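Local structure of GCN5-related N-acetyltransferase (Kribbella flavida, 4IUS) at residues L34-A45 against A69-E80; E133-A141 against L165-T175. The protein probably transfers an acyl group, most likely acetyl from acetyl-CoA, to an amine of a substrate. The protein carries 1 engineered substitution. All blocks are in the same frame, centred on the assembly; numbering follows the deposited sequence.

From the N terminus the chain first runs through helix 6-19 and the three-stranded antiparallel sheet 22-27, 30-35 and 44-47. Interaction 1 joins two strands of that sheet, and the loop connecting them, to the end of helix 59-71 and the beginning of strand 78-82, closing a loop of 23 residues. Interaction 2 opens only after this is complete: it closes a second loop, also of 23 residues, where helix 131-141 packs on strands 161-168 and 171-179. The two therefore follow in series and neither nest nor cross. Their centres lie about 31 Å apart and their nearest atoms about 11 Å, yet both reach the same mixed eight-stranded sheet.

Interaction 1. Residues L34-A45 against A69-E80; sequences LHDEDVWFLSRA and AFAAEDRWLSAE. Engineered in segment 69-80: Asp74 (natural residue Gly).
Ala45 and Ala79 form a single beta bridge, CA to CA 4.5 Å, with Ala45 N bonded to Ser78 O and Glu80 N to Ala45 O. At the other end Arg75, extended from CG to NE, reaches into the loop 35-38. NE and NH2 grip Asp38 OD1 side-on, each at 2.9 Å; NE uses the anti lone pair, whereas NH2 comes from above the carboxylate plane. NH1 donates to His35 O at 2.7 Å (151°) and weakly to Ser43 OG. With an alanine in place of the arginine, Asp38 would probably lose its charge partner and His35 O its NH1 donor. Leu34 CD2 sits centrally over one Phe70 face, 3.6 Å from the ring centroid, while Leu77 CD1 covers the opposite face. The edge of Trp76 points toward the face of Trp40, planes at 70°. The Arg44 guanidinium stacks on the Glu80 carboxylate, planes 10° apart, a long ion pair: OE1, 3.6 Å from NH1, lies over the guanidinium face, so no N-H points at it. NH1 also pairs with Asp148, and NH2 bonds Thr147 O. Helix 59-71 ends in a Schellman motif (Arg75 N to Phe70 O, Asp74 N to Ala71 O), engineered Asp74 being the positive-phi C-prime residue.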
loop_
_atom_site.group_PDB
_atom_site.type_symbol
_atom_site.label_atom_id
_atom_site.label_comp_id
_atom_site.label_asym_id
_atom_site.label_seq_id
_atom_site.Cartn_x
_atom_site.Cartn_y
_atom_site.Cartn_z
ATOM N N LEU A 34 1.251 1.206 16.149
ATOM C CA LEU A 34 2.565 1.795 16.492
ATOM C C LEU A 34 3.672 0.769 16.200
ATOM O O LEU A 34 3.708 -0.322 16.772
ATOM C CB LEU A 34 2.589 2.258 17.967
ATOM C CG LEU A 34 1.774 3.522 18.249
ATOM C CD1 LEU A 34 1.362 3.708 19.711
ATOM C CD2 LEU A 34 2.490 4.771 17.752
ATOM N N HIS A 35 4.596 1.151 15.335
ATOM C CA HIS A 35 5.738 0.325 14.975
ATOM C C HIS A 35 6.826 0.479 16.011
ATOM O O HIS A 35 6.846 1.458 16.753
ATOM C CB HIS A 35 6.206 0.789 13.619
ATOM C CG HIS A 35 7.076 -0.177 12.903
ATOM N ND1 HIS A 35 8.432 -0.278 13.094
ATOM C CD2 HIS A 35 6.730 -1.140 11.977
ATOM C CE1 HIS A 35 8.897 -1.268 12.306
ATOM N NE2 HIS A 35 7.874 -1.788 11.628
ATOM N N ASP A 36 7.744 -0.477 16.082
ATOM C CA ASP A 36 8.931 -0.293 16.918
ATOM C C ASP A 36 9.767 0.924 16.483
ATOM O O ASP A 36 10.269 1.669 17.312
ATOM C CB ASP A 36 9.806 -1.564 16.916
ATOM C CG ASP A 36 9.187 -2.735 17.710
ATOM O OD1 ASP A 36 8.179 -2.554 18.423
ATOM O OD2 ASP A 36 9.737 -3.850 17.636
ATOM N N GLU A 37 9.922 1.103 15.174
ATOM C CA GLU A 37 10.703 2.217 14.632
ATOM C C GLU A 37 9.907 3.521 14.635
ATOM O O GLU A 37 8.697 3.502 14.570
ATOM C CB GLU A 37 11.151 1.921 13.204
ATOM C CG GLU A 37 12.052 0.700 13.051
ATOM C CD GLU A 37 12.511 0.454 11.605
ATOM O OE1 GLU A 37 12.144 1.235 10.696
ATOM O OE2 GLU A 37 13.242 -0.531 11.372
ATOM N N ASP A 38 10.611 4.653 14.712
ATOM C CA ASP A 38 9.952 5.981 14.720
ATOM C C ASP A 38 9.687 6.567 13.359
ATOM O O ASP A 38 9.069 7.614 13.287
ATOM C CB ASP A 38 10.759 6.971 15.555
ATOM C CG ASP A 38 10.827 6.574 17.006
ATOM O OD1 ASP A 38 9.761 6.458 17.687
ATOM O OD2 ASP A 38 11.970 6.428 17.495
ATOM N N VAL A 39 10.087 5.884 12.282
ATOM C CA VAL A 39 9.829 6.389 10.938
ATOM C C VAL A 39 8.342 6.729 10.825
ATOM O O VAL A 39 7.485 5.850 11.098
ATOM C CB VAL A 39 10.232 5.370 9.895
ATOM C CG1 VAL A 39 9.843 5.843 8.497
ATOM C CG2 VAL A 39 11.754 5.103 9.958
ATOM N N TRP A 40 8.021 7.957 10.460
ATOM C CA TRP A 40 6.669 8.452 10.771
ATOM C C TRP A 40 5.560 7.614 10.152
ATOM O O TRP A 40 4.565 7.289 10.806
ATOM C CB TRP A 40 6.531 9.913 10.394
ATOM C CG TRP A 40 6.522 10.218 8.933
ATOM C CD1 TRP A 40 7.602 10.574 8.151
ATOM C CD2 TRP A 40 5.367 10.210 8.050
ATOM N NE1 TRP A 40 7.197 10.782 6.846
ATOM C CE2 TRP A 40 5.846 10.565 6.733
ATOM C CE3 TRP A 40 4.012 9.951 8.226
ATOM C CZ2 TRP A 40 4.974 10.652 5.623
ATOM C CZ3 TRP A 40 3.164 9.998 7.130
ATOM C CH2 TRP A 40 3.636 10.361 5.857
ATOM N N PHE A 41 5.743 7.191 8.910
ATOM C CA PHE A 41 4.680 6.534 8.162
ATOM C C PHE A 41 4.495 5.085 8.557
ATOM O O PHE A 41 3.518 4.461 8.115
ATOM C CB PHE A 41 4.841 6.693 6.651
ATOM C CG PHE A 41 6.143 6.166 6.113
ATOM C CD1 PHE A 41 6.329 4.823 5.935
ATOM C CD2 PHE A 41 7.187 7.032 5.844
ATOM C CE1 PHE A 41 7.546 4.331 5.472
ATOM C CE2 PHE A 41 8.396 6.572 5.368
ATOM C CZ PHE A 41 8.575 5.208 5.190
ATOM N N LEU A 42 5.382 4.517 9.375
ATOM C CA LEU A 42 5.236 3.190 9.905
ATOM C C LEU A 42 4.194 3.100 11.016
ATOM O O LEU A 42 3.828 1.968 11.421
ATOM C CB LEU A 42 6.565 2.603 10.373
ATOM C CG LEU A 42 7.590 2.434 9.225
ATOM C CD1 LEU A 42 8.867 1.843 9.821
ATOM C CD2 LEU A 42 7.051 1.596 8.064
ATOM N N SER A 43 3.747 4.232 11.532
ATOM C CA SER A 43 2.702 4.263 12.541
ATOM C C SER A 43 1.523 5.080 12.023
ATOM O O SER A 43 1.722 6.163 11.530
ATOM C CB SER A 43 3.214 4.828 13.849
ATOM O OG SER A 43 4.263 4.024 14.398
ATOM N N ARG A 44 0.297 4.562 12.145
ATOM C CA ARG A 44 -0.882 5.252 11.630
ATOM C C ARG A 44 -2.097 4.647 12.285
ATOM O O ARG A 44 -2.026 3.583 12.927
ATOM C CB ARG A 44 -1.000 5.112 10.106
ATOM C CG ARG A 44 -1.306 3.720 9.645
ATOM C CD ARG A 44 -1.505 3.602 8.144
ATOM N NE ARG A 44 -0.258 3.957 7.474
ATOM C CZ ARG A 44 0.368 3.221 6.558
ATOM N NH1 ARG A 44 -0.190 2.119 6.070
ATOM N NH2 ARG A 44 1.522 3.671 6.045
ATOM N N ALA A 45 -3.226 5.330 12.122
ATOM C CA ALA A 45 -4.524 4.773 12.489
ATOM C C ALA A 45 -5.271 4.279 11.248
ATOM O O ALA A 45 -5.133 4.879 10.168
ATOM C CB ALA A 45 -5.360 5.762 13.255
ATOM N N ALA A 69 -1.598 8.093 22.736
ATOM C CA ALA A 69 -0.667 6.992 22.555
ATOM C C ALA A 69 0.467 7.374 21.613
ATOM O O ALA A 69 1.625 7.048 21.864
ATOM C CB ALA A 69 -1.387 5.758 22.067
ATOM N N PHE A 70 0.162 8.108 20.538
ATOM C CA PHE A 70 1.174 8.558 19.615
ATOM C C PHE A 70 2.054 9.604 20.292
ATOM O O PHE A 70 3.277 9.601 20.123
ATOM C CB PHE A 70 0.525 9.120 18.341
ATOM C CG PHE A 70 0.239 8.084 17.291
ATOM C CD1 PHE A 70 -0.592 6.989 17.556
ATOM C CD2 PHE A 70 0.870 8.140 16.088
ATOM C CE1 PHE A 70 -0.808 5.997 16.607
ATOM C CE2 PHE A 70 0.674 7.148 15.130
ATOM C CZ PHE A 70 -0.167 6.061 15.389
ATOM N N ALA A 71 1.455 10.562 20.991
ATOM C CA ALA A 71 2.218 11.636 21.652
ATOM C C ALA A 71 3.205 11.063 22.655
ATOM O O ALA A 71 4.301 11.613 22.804
ATOM C CB ALA A 71 1.262 12.587 22.326
ATOM N N ALA A 72 2.864 9.974 23.328
ATOM C CA ALA A 72 3.753 9.325 24.297
ATOM C C ALA A 72 5.031 8.833 23.657
ATOM O O ALA A 72 6.026 8.622 24.334
ATOM C CB ALA A 72 3.016 8.177 25.003
ATOM N N GLU A 73 4.999 8.624 22.350
ATOM C CA GLU A 73 6.152 8.180 21.565
ATOM C C GLU A 73 6.741 9.322 20.743
ATOM O O GLU A 73 7.619 9.089 19.893
ATOM C CB GLU A 73 5.721 7.080 20.563
ATOM C CG GLU A 73 5.095 5.831 21.136
ATOM C CD GLU A 73 5.998 5.046 22.061
ATOM O OE1 GLU A 73 7.239 5.201 21.993
ATOM O OE2 GLU A 73 5.453 4.236 22.852
ATOM N N ASP A 74 6.270 10.557 20.927
ATOM C CA ASP A 74 6.688 11.712 20.098
ATOM C C ASP A 74 6.418 11.503 18.614
ATOM O O ASP A 74 7.129 11.984 17.758
ATOM C CB ASP A 74 8.180 12.084 20.339
ATOM C CG ASP A 74 8.389 13.075 21.467
ATOM O OD1 ASP A 74 7.550 13.998 21.649
ATOM O OD2 ASP A 74 9.365 12.889 22.222
ATOM N N ARG A 75 5.340 10.761 18.322
ATOM C CA ARG A 75 4.956 10.483 16.957
ATOM C C ARG A 75 3.730 11.266 16.520
ATOM O O ARG A 75 2.801 11.497 17.309
ATOM C CB ARG A 75 4.725 9.010 16.775
ATOM C CG ARG A 75 6.010 8.246 16.901
ATOM C CD ARG A 75 5.811 6.778 16.703
ATOM N NE ARG A 75 6.997 6.028 17.121
ATOM C CZ ARG A 75 7.016 4.719 17.197
ATOM N NH1 ARG A 75 5.956 4.012 16.811
ATOM N NH2 ARG A 75 8.089 4.108 17.653
ATOM N N TRP A 76 3.740 11.618 15.253
ATOM C CA TRP A 76 2.634 12.330 14.628
ATOM C C TRP A 76 1.634 11.370 14.014
ATOM O O TRP A 76 2.015 10.406 13.353
ATOM C CB TRP A 76 3.215 13.267 13.589
ATOM C CG TRP A 76 2.225 13.991 12.741
ATOM C CD1 TRP A 76 1.546 15.133 13.048
ATOM C CD2 TRP A 76 1.812 13.634 11.405
ATOM N NE1 TRP A 76 0.743 15.510 12.004
ATOM C CE2 TRP A 76 0.875 14.633 10.990
ATOM C CE3 TRP A 76 2.125 12.607 10.528
ATOM C CZ2 TRP A 76 0.262 14.608 9.747
ATOM C CZ3 TRP A 76 1.559 12.614 9.263
ATOM C CH2 TRP A 76 0.638 13.602 8.878
ATOM N N LEU A 77 0.362 11.669 14.187
ATOM C CA LEU A 77 -0.710 10.784 13.711
ATOM C C LEU A 77 -1.190 11.108 12.285
ATOM O O LEU A 77 -1.479 12.239 11.937
ATOM C CB LEU A 77 -1.896 10.907 14.646
ATOM C CG LEU A 77 -3.102 10.026 14.317
ATOM C CD1 LEU A 77 -2.747 8.568 14.479
ATOM C CD2 LEU A 77 -4.251 10.399 15.234
ATOM N N SER A 78 -1.256 10.074 11.467
ATOM C CA SER A 78 -1.971 10.043 10.190
ATOM C C SER A 78 -2.893 8.874 10.233
ATOM O O SER A 78 -2.756 7.977 11.052
ATOM C CB SER A 78 -1.032 9.944 8.983
ATOM O OG SER A 78 -0.231 8.818 9.036
ATOM N N ALA A 79 -3.864 8.867 9.321
ATOM C CA ALA A 79 -4.837 7.817 9.237
ATOM C C ALA A 79 -5.076 7.453 7.773
ATOM O O ALA A 79 -5.008 8.346 6.893
ATOM C CB ALA A 79 -6.162 8.239 9.877
ATOM N N GLU A 80 -5.345 6.197 7.519
ATOM C CA GLU A 80 -5.687 5.730 6.174
ATOM C C GLU A 80 -6.973 4.927 6.272
ATOM O O GLU A 80 -7.036 3.975 7.038
ATOM C CB GLU A 80 -4.590 4.873 5.564
ATOM C CG GLU A 80 -3.295 5.599 5.228
ATOM C CD GLU A 80 -2.378 4.746 4.315
ATOM O OE1 GLU A 80 -2.742 3.587 3.968
ATOM O OE2 GLU A 80 -1.316 5.260 3.933
HETATM O O HOH W 1 9.518 6.367 20.617
HETATM O O HOH W 2 4.213 8.594 13.289
HETATM O O HOH W 3 1.726 8.896 10.872
HETATM O O HOH W 4 0.579 6.833 7.075
#

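Interaction 2. Residues E133-A141 against L165-T175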
loop_
_atom_site.group_PDB
_atom_site.type_symbol
_atom_site.label_atom_id
_atom_site.label_comp_id
_atom_site.label_asym_id
_atom_site.label_seq_id
_atom_site.Cartn_x
_atom_site.Cartn_y
_atom_site.Cartn_z
ATOM N N GLU A 133 19.708 -8.070 -4.602
ATOM C CA GLU A 133 18.650 -7.747 -5.571
ATOM C C GLU A 133 17.573 -6.893 -4.919
ATOM O O GLU A 133 17.042 -6.000 -5.557
ATOM C CB GLU A 133 18.077 -9.027 -6.200
ATOM C CG GLU A 133 19.026 -9.656 -7.192
ATOM C CD GLU A 133 18.720 -11.066 -7.569
ATOM O OE1 GLU A 133 17.604 -11.535 -7.463
ATOM O OE2 GLU A 133 19.686 -11.725 -7.994
ATOM N N GLN A 134 17.263 -7.153 -3.628
ATOM C CA GLN A 134 16.290 -6.318 -2.930
ATOM C C GLN A 134 16.829 -4.898 -2.773
ATOM O O GLN A 134 16.097 -3.948 -2.865
ATOM C CB GLN A 134 15.889 -6.934 -1.604
ATOM C CG GLN A 134 14.774 -6.204 -0.896
ATOM C CD GLN A 134 13.482 -6.141 -1.723
ATOM O OE1 GLN A 134 13.031 -7.173 -2.229
ATOM N NE2 GLN A 134 12.912 -4.948 -1.891
ATOM N N GLU A 135 18.121 -4.765 -2.522
ATOM C CA GLU A 135 18.763 -3.465 -2.433
ATOM C C GLU A 135 18.677 -2.720 -3.725
ATOM O O GLU A 135 18.373 -1.515 -3.755
ATOM C CB GLU A 135 20.214 -3.606 -1.973
ATOM C CG GLU A 135 20.373 -4.075 -0.526
ATOM C CD GLU A 135 21.823 -4.484 -0.184
ATOM O OE1 GLU A 135 22.731 -4.519 -1.086
ATOM O OE2 GLU A 135 22.023 -4.806 0.994
ATOM N N ALA A 136 18.844 -3.427 -4.843
ATOM C CA ALA A 136 18.671 -2.811 -6.149
ATOM C C ALA A 136 17.239 -2.366 -6.345
ATOM O O ALA A 136 16.995 -1.257 -6.836
ATOM C CB ALA A 136 19.085 -3.754 -7.265
ATOM N N ALA A 137 16.279 -3.206 -5.991
ATOM C CA ALA A 137 14.848 -2.853 -6.086
ATOM C C ALA A 137 14.543 -1.588 -5.300
ATOM O O ALA A 137 13.918 -0.656 -5.799
ATOM C CB ALA A 137 13.964 -4.001 -5.620
ATOM N N ASN A 138 15.023 -1.520 -4.067
ATOM C CA ASN A 138 14.750 -0.354 -3.216
ATOM C C ASN A 138 15.396 0.907 -3.792
ATOM O O ASN A 138 14.796 1.976 -3.736
ATOM C CB ASN A 138 15.252 -0.591 -1.793
ATOM C CG ASN A 138 14.458 -1.634 -1.055
ATOM O OD1 ASN A 138 13.345 -2.028 -1.483
ATOM N ND2 ASN A 138 14.995 -2.106 0.086
ATOM N N ALA A 139 16.594 0.782 -4.349
ATOM C CA ALA A 139 17.282 1.902 -4.955
ATOM C C ALA A 139 16.537 2.397 -6.184
ATOM O O ALA A 139 16.450 3.622 -6.400
ATOM C CB ALA A 139 18.713 1.546 -5.299
ATOM N N ILE A 140 16.020 1.498 -7.028
ATOM C CA ILE A 140 15.310 1.916 -8.240
ATOM C C ILE A 140 14.031 2.644 -7.885
ATOM O O ILE A 140 13.740 3.680 -8.473
ATOM C CB ILE A 140 15.059 0.736 -9.191
ATOM C CG1 ILE A 140 16.375 0.138 -9.703
ATOM C CG2 ILE A 140 14.058 1.124 -10.272
ATOM C CD1 ILE A 140 16.207 -1.248 -10.310
ATOM N N ALA A 141 13.278 2.120 -6.916
ATOM C CA ALA A 141 12.007 2.713 -6.454
ATOM C C ALA A 141 12.199 3.905 -5.511
ATOM O O ALA A 141 11.253 4.591 -5.243
ATOM C CB ALA A 141 11.202 1.661 -5.735
ATOM N N LEU A 165 12.572 -7.629 -10.489
ATOM C CA LEU A 165 13.362 -6.710 -11.287
ATOM C C LEU A 165 13.118 -6.992 -12.750
ATOM O O LEU A 165 13.168 -8.144 -13.210
ATOM C CB LEU A 165 14.862 -6.897 -10.964
ATOM C CG LEU A 165 15.267 -6.446 -9.547
ATOM C CD1 LEU A 165 16.708 -6.853 -9.252
ATOM C CD2 LEU A 165 15.079 -4.940 -9.333
ATOM N N ILE A 166 12.904 -5.913 -13.487
ATOM C CA ILE A 166 12.871 -5.917 -14.943
ATOM C C ILE A 166 14.255 -5.460 -15.392
ATOM O O ILE A 166 14.754 -4.424 -14.905
ATOM C CB ILE A 166 11.792 -4.969 -15.492
ATOM C CG1 ILE A 166 10.422 -5.319 -14.990
ATOM C CG2 ILE A 166 11.850 -4.859 -17.007
ATOM C CD1 ILE A 166 9.961 -6.668 -15.389
ATOM N N ARG A 167 14.888 -6.227 -16.275
ATOM C CA ARG A 167 16.239 -5.951 -16.720
ATOM C C ARG A 167 16.259 -5.638 -18.192
ATOM O O ARG A 167 15.505 -6.215 -18.971
ATOM C CB ARG A 167 17.115 -7.143 -16.435
ATOM C CG ARG A 167 16.991 -7.663 -14.997
ATOM C CD ARG A 167 16.328 -9.030 -14.906
ATOM N NE ARG A 167 17.155 -9.939 -15.693
ATOM C CZ ARG A 167 18.325 -10.421 -15.293
ATOM N NH1 ARG A 167 19.108 -11.106 -16.139
ATOM N NH2 ARG A 167 18.712 -10.244 -14.034
HETATM N N MSE A 168 17.139 -4.733 -18.554
HETATM C CA MSE A 168 17.424 -4.427 -19.936
HETATM C C MSE A 168 18.876 -4.827 -20.206
HETATM O O MSE A 168 19.795 -4.332 -19.522
HETATM C CB MSE A 168 17.181 -2.937 -20.176
HETATM C CG MSE A 168 17.479 -2.468 -21.577
HETATM SE SE MSE A 168 16.344 -3.174 -22.972
HETATM C CE MSE A 168 14.870 -1.926 -22.752
ATOM N N ASP A 169 19.069 -5.738 -21.132
ATOM C CA ASP A 169 20.392 -6.267 -21.406
ATOM C C ASP A 169 21.082 -6.666 -20.086
ATOM O O ASP A 169 22.285 -6.460 -19.906
ATOM C CB ASP A 169 21.214 -5.265 -22.221
ATOM C CG ASP A 169 20.617 -4.991 -23.568
ATOM O OD1 ASP A 169 20.066 -5.936 -24.190
ATOM O OD2 ASP A 169 20.693 -3.843 -23.987
ATOM N N GLY A 170 20.314 -7.316 -19.200
ATOM C CA GLY A 170 20.880 -7.878 -17.978
ATOM C C GLY A 170 21.050 -6.938 -16.783
ATOM O O GLY A 170 21.460 -7.341 -15.707
ATOM N N VAL A 171 20.697 -5.679 -16.963
ATOM C CA VAL A 171 20.861 -4.659 -15.936
ATOM C C VAL A 171 19.457 -4.304 -15.403
ATOM O O VAL A 171 18.575 -3.929 -16.188
ATOM C CB VAL A 171 21.537 -3.388 -16.517
ATOM C CG1 VAL A 171 21.628 -2.279 -15.455
ATOM C CG2 VAL A 171 22.879 -3.722 -17.160
ATOM N N PRO A 172 19.284 -4.305 -14.079
ATOM C CA PRO A 172 17.968 -3.916 -13.540
ATOM C C PRO A 172 17.640 -2.482 -13.790
ATOM O O PRO A 172 18.441 -1.598 -13.483
ATOM C CB PRO A 172 18.091 -4.182 -12.045
ATOM C CG PRO A 172 19.213 -5.123 -11.911
ATOM C CD PRO A 172 20.171 -4.846 -13.034
ATOM N N VAL A 173 16.467 -2.244 -14.350
ATOM C CA VAL A 173 16.004 -0.906 -14.705
ATOM C C VAL A 173 14.614 -0.531 -14.179
ATOM O O VAL A 173 14.241 0.636 -14.232
ATOM C CB VAL A 173 16.071 -0.615 -16.221
ATOM C CG1 VAL A 173 17.510 -0.705 -16.741
ATOM C CG2 VAL A 173 15.161 -1.563 -17.000
ATOM N N ALA A 174 13.866 -1.526 -13.698
ATOM C CA ALA A 174 12.517 -1.255 -13.166
ATOM C C ALA A 174 12.199 -2.321 -12.145
ATOM O O ALA A 174 12.812 -3.391 -12.126
ATOM C CB ALA A 174 11.446 -1.200 -14.241
ATOM N N THR A 175 11.235 -2.004 -11.285
ATOM C CA THR A 175 10.921 -2.885 -10.185
ATOM C C THR A 175 9.468 -2.702 -9.733
ATOM O O THR A 175 8.848 -1.679 -10.016
ATOM C CB THR A 175 11.877 -2.581 -8.977
ATOM O OG1 THR A 175 11.708 -3.594 -7.969
ATOM C CG2 THR A 175 11.670 -1.241 -8.338
#
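Leu165 points its forked end at the helix, and the two branches divide the work. CD1 lies against Glu133, 3.8 Å from its O, while CD2 rests against the backbone of Ala137, 3.9 Å from its CA. CG lies anti to the carbonyl carbon (chi1 -68°), and this torsion together with chi2 directs the methyls to the helix. One turn further on, Ile140 also splits its branches: CD1 meets Pro172 CB at 3.9 Å, the two side chains crossing at about a right angle, and it also touches Leu165 CD2. CG2 turns instead to Thr175 CG2, again at 3.9 Å, and lies near Val173 O.

Thr175 presents both branches to the helix. Its OG1 is 3.3 Å from Ala137 CB and bonds to Val164 O. The methyl CG2 comes nearest to Ala137 O, at 3.4 Å, and touches both Ile140 CG2 and Ala141 CB.

A type I' turn from Met168 to Val171 joins the antiparallel strands into a hairpin, with a classic beta bulge where Val173 and Ala174 both face Ile166. The helix axis passes 7.6 Å from strand 171-175 at 73°, and lies across strand 165-168 at 83°. Such a helix packed across the sheet fits the GNAT family. Helix 131-141 thus covers one side of this hairpin; on the other, Ile166 and Ala174 meet helix 202-216, while strand 123-127 flanks strand 161-168.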